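Local coordinates for uncharacterized protein A6V7T0 (PDB 3K12) that is of unknown function but belongs to the YjgF-like family of small alpha-beta proteins and assembles as a trimer, at residues I35-Q38 and T39-L43; G54-R57 and G58-L61; E71-A74 and G75-V79. One frame throughout, in Å; residues are numbered along the deposited sequence.

Contact 1 (I35-Q38 and T39-L43); sequences IQDQ and TRQIL
Thr39 and Ile35 run alongside each other in the same direction on the first turns of helix 35-52, and the hydroxyl of the threonine folds back onto the backbone of the isoleucine. With OG1 beside its own backbone N (chi1 -59°), Thr39 donates from OG1 to Ile35 O at 2.8 Å, while Thr39 N gives the regular helical bond to the same oxygen, also at 2.8 Å. The two donors come from opposite faces of the carbonyl plane, the hydroxyl standing above it rather than on a lone pair, so that Ile35 O is gripped twice and the Thr39 hydroxyl is satisfied within the helix. Ile35 CD1 lies against this hydroxyl, 3.5 Å from Thr39 OG1. On the more exposed flank, Asp37 and Gln41 also sit one turn apart. Their carboxylate and amide planes are turned 46° against each other, and Gln41 NE2 reaches Asp37 OD2 at 3.0 Å in a bent, weak hydrogen bond; the stronger partner of this amide is Asp30 N, which donates to Gln41 OE1. Backbone bonds run on beneath these pairs, from Gln41 N to Asp37 O at 3.0 Å and from Ile42 N to Gln38 O at the same length. The extended side chain of Gln38 leaves the helix altogether: its amide accepts from Arg105 N and donates to the carbonyls of Gly33 and Arg103. Ile35, Thr39 and Ile42 face strand 106-113, and Thr39 also meets Leu76 and Val79 of helix 73-83. The arrangement is that of an amphipathic alpha-helix packed on a beta-sheet, here at its N-terminal end, with a threonine hydroxyl bonded to the carbonyl four residues back.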
# COMPACT_ATOMS: atom_id res chain seq x y z
N ILE D 35 -2.69 17.75 -13.76
CA ILE D 35 -3.10 16.57 -12.98
C ILE D 35 -4.12 15.72 -13.71
O ILE D 35 -4.06 14.49 -13.66
CB ILE D 35 -3.57 16.94 -11.54
CG1 ILE D 35 -4.00 15.68 -10.77
CG2 ILE D 35 -4.69 17.99 -11.57
CD1 ILE D 35 -2.83 14.76 -10.39
N GLN D 36 -5.08 16.36 -14.39
CA GLN D 36 -6.11 15.62 -15.08
C GLN D 36 -5.50 14.76 -16.18
O GLN D 36 -5.86 13.57 -16.35
CB GLN D 36 -7.16 16.58 -15.68
CG GLN D 36 -8.09 17.23 -14.65
CD GLN D 36 -7.69 18.63 -14.23
OE1 GLN D 36 -8.55 19.39 -13.77
NE2 GLN D 36 -6.40 18.98 -14.35
N ASP D 37 -4.60 15.37 -16.94
CA ASP D 37 -3.94 14.68 -18.04
C ASP D 37 -3.15 13.48 -17.49
O ASP D 37 -3.27 12.37 -18.02
CB ASP D 37 -3.04 15.65 -18.81
CG ASP D 37 -2.24 14.97 -19.92
OD1 ASP D 37 -2.84 14.25 -20.74
OD2 ASP D 37 -1.00 15.16 -19.97
N GLN D 38 -2.39 13.71 -16.43
CA GLN D 38 -1.53 12.65 -15.86
C GLN D 38 -2.35 11.52 -15.26
O GLN D 38 -2.03 10.34 -15.45
CB GLN D 38 -0.57 13.20 -14.84
CG GLN D 38 0.43 14.17 -15.45
CD GLN D 38 1.66 14.39 -14.61
OE1 GLN D 38 2.01 13.55 -13.76
NE2 GLN D 38 2.36 15.50 -14.85
N THR D 39 -3.45 11.87 -14.60
CA THR D 39 -4.35 10.90 -14.01
C THR D 39 -4.98 10.02 -15.11
O THR D 39 -5.08 8.80 -14.98
CB THR D 39 -5.43 11.58 -13.14
OG1 THR D 39 -4.77 12.33 -12.10
CG2 THR D 39 -6.35 10.54 -12.51
N ARG D 40 -5.42 10.66 -16.21
CA ARG D 40 -6.01 9.91 -17.32
C ARG D 40 -4.99 8.95 -17.92
O ARG D 40 -5.32 7.80 -18.18
CB ARG D 40 -6.41 10.87 -18.43
CG ARG D 40 -7.41 11.90 -18.06
CD ARG D 40 -7.60 13.01 -19.15
NE ARG D 40 -8.70 13.85 -18.70
CZ ARG D 40 -9.95 13.39 -18.61
NH1 ARG D 40 -10.93 14.13 -18.13
NH2 ARG D 40 -10.20 12.16 -19.02
N GLN D 41 -3.78 9.44 -18.17
CA GLN D 41 -2.70 8.59 -18.72
C GLN D 41 -2.48 7.35 -17.86
O GLN D 41 -2.36 6.23 -18.38
CB GLN D 41 -1.37 9.32 -18.82
CG GLN D 41 -1.28 10.37 -19.95
CD GLN D 41 0.06 11.06 -19.92
OE1 GLN D 41 1.10 10.42 -20.04
NE2 GLN D 41 0.04 12.39 -19.72
N ILE D 42 -2.41 7.56 -16.54
CA ILE D 42 -2.18 6.48 -15.60
C ILE D 42 -3.34 5.50 -15.59
O ILE D 42 -3.13 4.30 -15.68
CB ILE D 42 -1.90 7.04 -14.19
CG1 ILE D 42 -0.52 7.71 -14.14
CG2 ILE D 42 -2.02 5.93 -13.12
CD1 ILE D 42 -0.37 8.65 -12.98
N LEU D 43 -4.57 6.01 -15.47
CA LEU D 43 -5.70 5.12 -15.47
C LEU D 43 -5.85 4.37 -16.78
O LEU D 43 -6.27 3.21 -16.78
CB LEU D 43 -7.00 5.87 -15.12
CG LEU D 43 -7.04 6.39 -13.67
CD1 LEU D 43 -8.21 7.39 -13.53
CD2 LEU D 43 -7.26 5.24 -12.71

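Contact 2 (G54-R57 and G58-L61); sequences GSDR and GQVL
Asp56 and Gly58 meet through a side chain-to-backbone bond: Asp56 OD1 accepts with its anti lone pair from Gly58 N, 2.8 Å away. Asp56 CG lies between the backbone N and the carbonyl carbon (chi1 62°), which turns the carboxylate toward Gly58 N. The backbone closes the same turn, with Gln59 N bonded to Asp56 O at 2.9 Å and approaching from above the carbonyl plane. The aliphatic part of Gln59 crosses the Asp56 side chain at about a right angle, and its CB comes 3.6 Å from Ser55 OG. A water links Arg57 O to Val60 N, donating to the carbonyl oxygen at 2.7 Å and accepting from the amide nitrogen at 2.9 Å.

Around this core, Ser55 OG bonds to Ala113 O, while the Arg57 guanidinium forms a salt bridge with Asp47 and a cation-pi contact with Trp83, tying the corner to both helices. Val60 packs on Leu50 and Val110. Gly54, at positive phi, is the C-prime residue of the Schellman motif that ends helix 35-52. Asp56 to Gln59 form a type I beta turn with an Asx turn at its first residue, joining that helix end to strand 60-67 in the alpha-beta fold of the family.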
# COMPACT_ATOMS: atom_id res chain seq x y z
N GLY D 54 -7.37 -10.22 -18.73
CA GLY D 54 -8.75 -10.60 -18.52
C GLY D 54 -9.43 -9.93 -17.33
O GLY D 54 -10.50 -10.38 -16.93
N SER D 55 -8.81 -8.89 -16.78
CA SER D 55 -9.44 -8.06 -15.76
C SER D 55 -9.97 -6.79 -16.43
O SER D 55 -9.90 -6.65 -17.66
CB SER D 55 -8.45 -7.73 -14.64
OG SER D 55 -9.04 -7.00 -13.56
N ASP D 56 -10.47 -5.85 -15.62
CA ASP D 56 -11.06 -4.63 -16.18
C ASP D 56 -11.23 -3.62 -15.05
O ASP D 56 -11.02 -3.94 -13.87
CB ASP D 56 -12.39 -4.91 -16.90
CG ASP D 56 -13.45 -5.47 -15.99
OD1 ASP D 56 -13.98 -4.69 -15.15
OD2 ASP D 56 -13.80 -6.67 -16.09
N ARG D 57 -11.61 -2.39 -15.39
CA ARG D 57 -11.64 -1.31 -14.40
C ARG D 57 -12.74 -1.45 -13.37
O ARG D 57 -12.74 -0.67 -12.41
CB ARG D 57 -11.73 0.07 -15.07
CG ARG D 57 -13.08 0.37 -15.71
CD ARG D 57 -13.07 1.80 -16.22
NE ARG D 57 -12.25 1.88 -17.42
CZ ARG D 57 -12.26 2.92 -18.24
NH1 ARG D 57 -13.00 3.99 -17.95
NH2 ARG D 57 -11.54 2.89 -19.36
N GLY D 58 -13.64 -2.41 -13.56
CA GLY D 58 -14.66 -2.72 -12.57
C GLY D 58 -14.20 -3.76 -11.57
O GLY D 58 -14.99 -4.15 -10.72
N GLN D 59 -12.96 -4.24 -11.67
CA GLN D 59 -12.46 -5.32 -10.82
C GLN D 59 -11.29 -4.86 -9.95
O GLN D 59 -10.55 -5.72 -9.41
CB GLN D 59 -12.02 -6.50 -11.67
CG GLN D 59 -13.16 -7.17 -12.45
CD GLN D 59 -12.77 -8.52 -13.00
OE1 GLN D 59 -12.95 -8.81 -14.19
NE2 GLN D 59 -12.21 -9.36 -12.14
N VAL D 60 -11.08 -3.56 -9.81
CA VAL D 60 -9.95 -3.11 -8.99
C VAL D 60 -10.36 -3.17 -7.52
O VAL D 60 -11.52 -2.97 -7.14
CB VAL D 60 -9.51 -1.72 -9.42
CG1 VAL D 60 -8.24 -1.27 -8.70
CG2 VAL D 60 -9.27 -1.72 -10.94
N LEU D 61 -9.39 -3.50 -6.67
CA LEU D 61 -9.67 -3.72 -5.24
C LEU D 61 -9.14 -2.57 -4.41
O LEU D 61 -9.86 -2.05 -3.55
CB LEU D 61 -9.04 -5.04 -4.75
CG LEU D 61 -9.64 -6.25 -5.47
CD1 LEU D 61 -8.76 -7.49 -5.25
CD2 LEU D 61 -11.10 -6.57 -5.11
O HOH W 1 -12.88 -1.29 -9.80

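Contact 3 (E71-A74 and G75-V79); sequences EDYA and GLNQV
The Asn77 amide meets one face of the Tyr73 ring through its nitrogen. Asn77 ND2 lies 3.2 Å above the ring plane and offset toward the rim, with Tyr73 CZ as its nearest atom at 3.2 Å. Ring and amide planes are 81° apart, so the amide stands almost upright on the ring. With CG anti to the backbone N (chi1 -178°), the tyrosine swings along the helix surface to meet it. Among the polar groups, Asn77 OD1 accepts from Arg92, which also packs on Tyr73, and the carboxylate of Asp72 forms a salt bridge with Arg105.

Backbone bonds hold the turn below. Leu76 N lies almost in line with the Asp72 carbonyl, 3.0 Å from Asp72 O, and Asn77 N reaches Tyr73 O, also at 3.0 Å. Gly75 N is taken up by a water 2.9 Å away, which in turn donates to Glu71 O. This is the first turn of helix 73-83, the crossover helix of a beta-alpha-beta unit between the parallel strands 60-67 and 91-96.

Apolar packing begins within the turn, where Tyr73 CD1 is 4.3 Å from Leu76 CD2. On the sheet side Leu76 rests on Ile65 and Cys94. Tyr73 also reaches beyond its own chain, touching Ile100 of a second subunit.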
# COMPACT_ATOMS: atom_id res chain seq x y z
N GLU D 71 -2.82 21.35 -4.41
CA GLU D 71 -3.71 22.07 -5.32
C GLU D 71 -4.23 21.21 -6.47
O GLU D 71 -5.14 21.62 -7.19
CB GLU D 71 -3.07 23.36 -5.85
CG GLU D 71 -1.83 23.20 -6.71
CD GLU D 71 -0.52 23.19 -5.92
OE1 GLU D 71 -0.50 22.96 -4.68
OE2 GLU D 71 0.52 23.40 -6.59
N ASP D 72 -3.63 20.02 -6.65
CA ASP D 72 -4.05 19.08 -7.69
C ASP D 72 -5.11 18.06 -7.24
O ASP D 72 -5.58 17.24 -8.04
CB ASP D 72 -2.82 18.33 -8.22
CG ASP D 72 -2.00 19.15 -9.20
OD1 ASP D 72 -2.49 20.22 -9.66
OD2 ASP D 72 -0.88 18.73 -9.53
N TYR D 73 -5.48 18.11 -5.97
CA TYR D 73 -6.40 17.12 -5.43
C TYR D 73 -7.76 17.12 -6.13
O TYR D 73 -8.30 16.06 -6.53
CB TYR D 73 -6.53 17.32 -3.91
CG TYR D 73 -7.41 16.32 -3.20
CD1 TYR D 73 -7.05 14.97 -3.08
CD2 TYR D 73 -8.59 16.76 -2.56
CE1 TYR D 73 -7.86 14.06 -2.39
CE2 TYR D 73 -9.40 15.87 -1.89
CZ TYR D 73 -9.03 14.52 -1.79
OH TYR D 73 -9.87 13.67 -1.10
N ALA D 74 -8.34 18.31 -6.32
CA ALA D 74 -9.63 18.39 -7.01
C ALA D 74 -9.58 17.84 -8.43
O ALA D 74 -10.52 17.15 -8.86
CB ALA D 74 -10.14 19.83 -6.99
N GLY D 75 -8.50 18.12 -9.17
CA GLY D 75 -8.33 17.61 -10.54
C GLY D 75 -8.19 16.10 -10.60
O GLY D 75 -8.78 15.44 -11.48
N LEU D 76 -7.43 15.54 -9.66
CA LEU D 76 -7.33 14.10 -9.54
C LEU D 76 -8.72 13.50 -9.39
O LEU D 76 -9.11 12.55 -10.08
CB LEU D 76 -6.49 13.75 -8.30
CG LEU D 76 -6.64 12.33 -7.74
CD1 LEU D 76 -5.92 11.37 -8.65
CD2 LEU D 76 -6.11 12.22 -6.30
N ASN D 77 -9.50 14.08 -8.46
CA ASN D 77 -10.80 13.49 -8.17
C ASN D 77 -11.82 13.68 -9.28
O ASN D 77 -12.70 12.85 -9.45
CB ASN D 77 -11.36 13.99 -6.85
CG ASN D 77 -10.55 13.54 -5.67
OD1 ASN D 77 -9.95 12.46 -5.68
ND2 ASN D 77 -10.50 14.38 -4.66
N GLN D 78 -11.67 14.77 -10.04
CA GLN D 78 -12.52 15.03 -11.21
C GLN D 78 -12.43 13.87 -12.19
O GLN D 78 -13.45 13.32 -12.62
CB GLN D 78 -12.09 16.35 -11.87
CG GLN D 78 -12.81 16.75 -13.16
CD GLN D 78 -12.04 17.85 -13.91
OE1 GLN D 78 -12.08 17.93 -15.15
NE2 GLN D 78 -11.31 18.67 -13.17
N VAL D 79 -11.20 13.46 -12.51
CA VAL D 79 -11.03 12.33 -13.43
C VAL D 79 -11.47 11.01 -12.80
O VAL D 79 -12.16 10.21 -13.43
CB VAL D 79 -9.56 12.25 -13.93
CG1 VAL D 79 -9.34 11.05 -14.82
CG2 VAL D 79 -9.19 13.54 -14.65
O HOH W 2 -6.91 20.57 -8.91

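In the fold
Contacts 1 and 3 lie side by side at the starts of the two helices, with centres about 10 Å apart, and they touch directly. Ile35 CG1 sits 3.5 Å from Asp72 O, and Gln36 OE1 lies 2.9 Å from Gln78 NE2. Arg105 binds both, giving its backbone N to Gln38 and its guanidinium to Asp72. Contact 2 stands apart, its centre about 18 Å from that of contact 1 and about 22 Å from that of contact 3. It follows the C-terminal end of helix 35-52 and leads into strand 60-67, from which the chain passes on to contact 3.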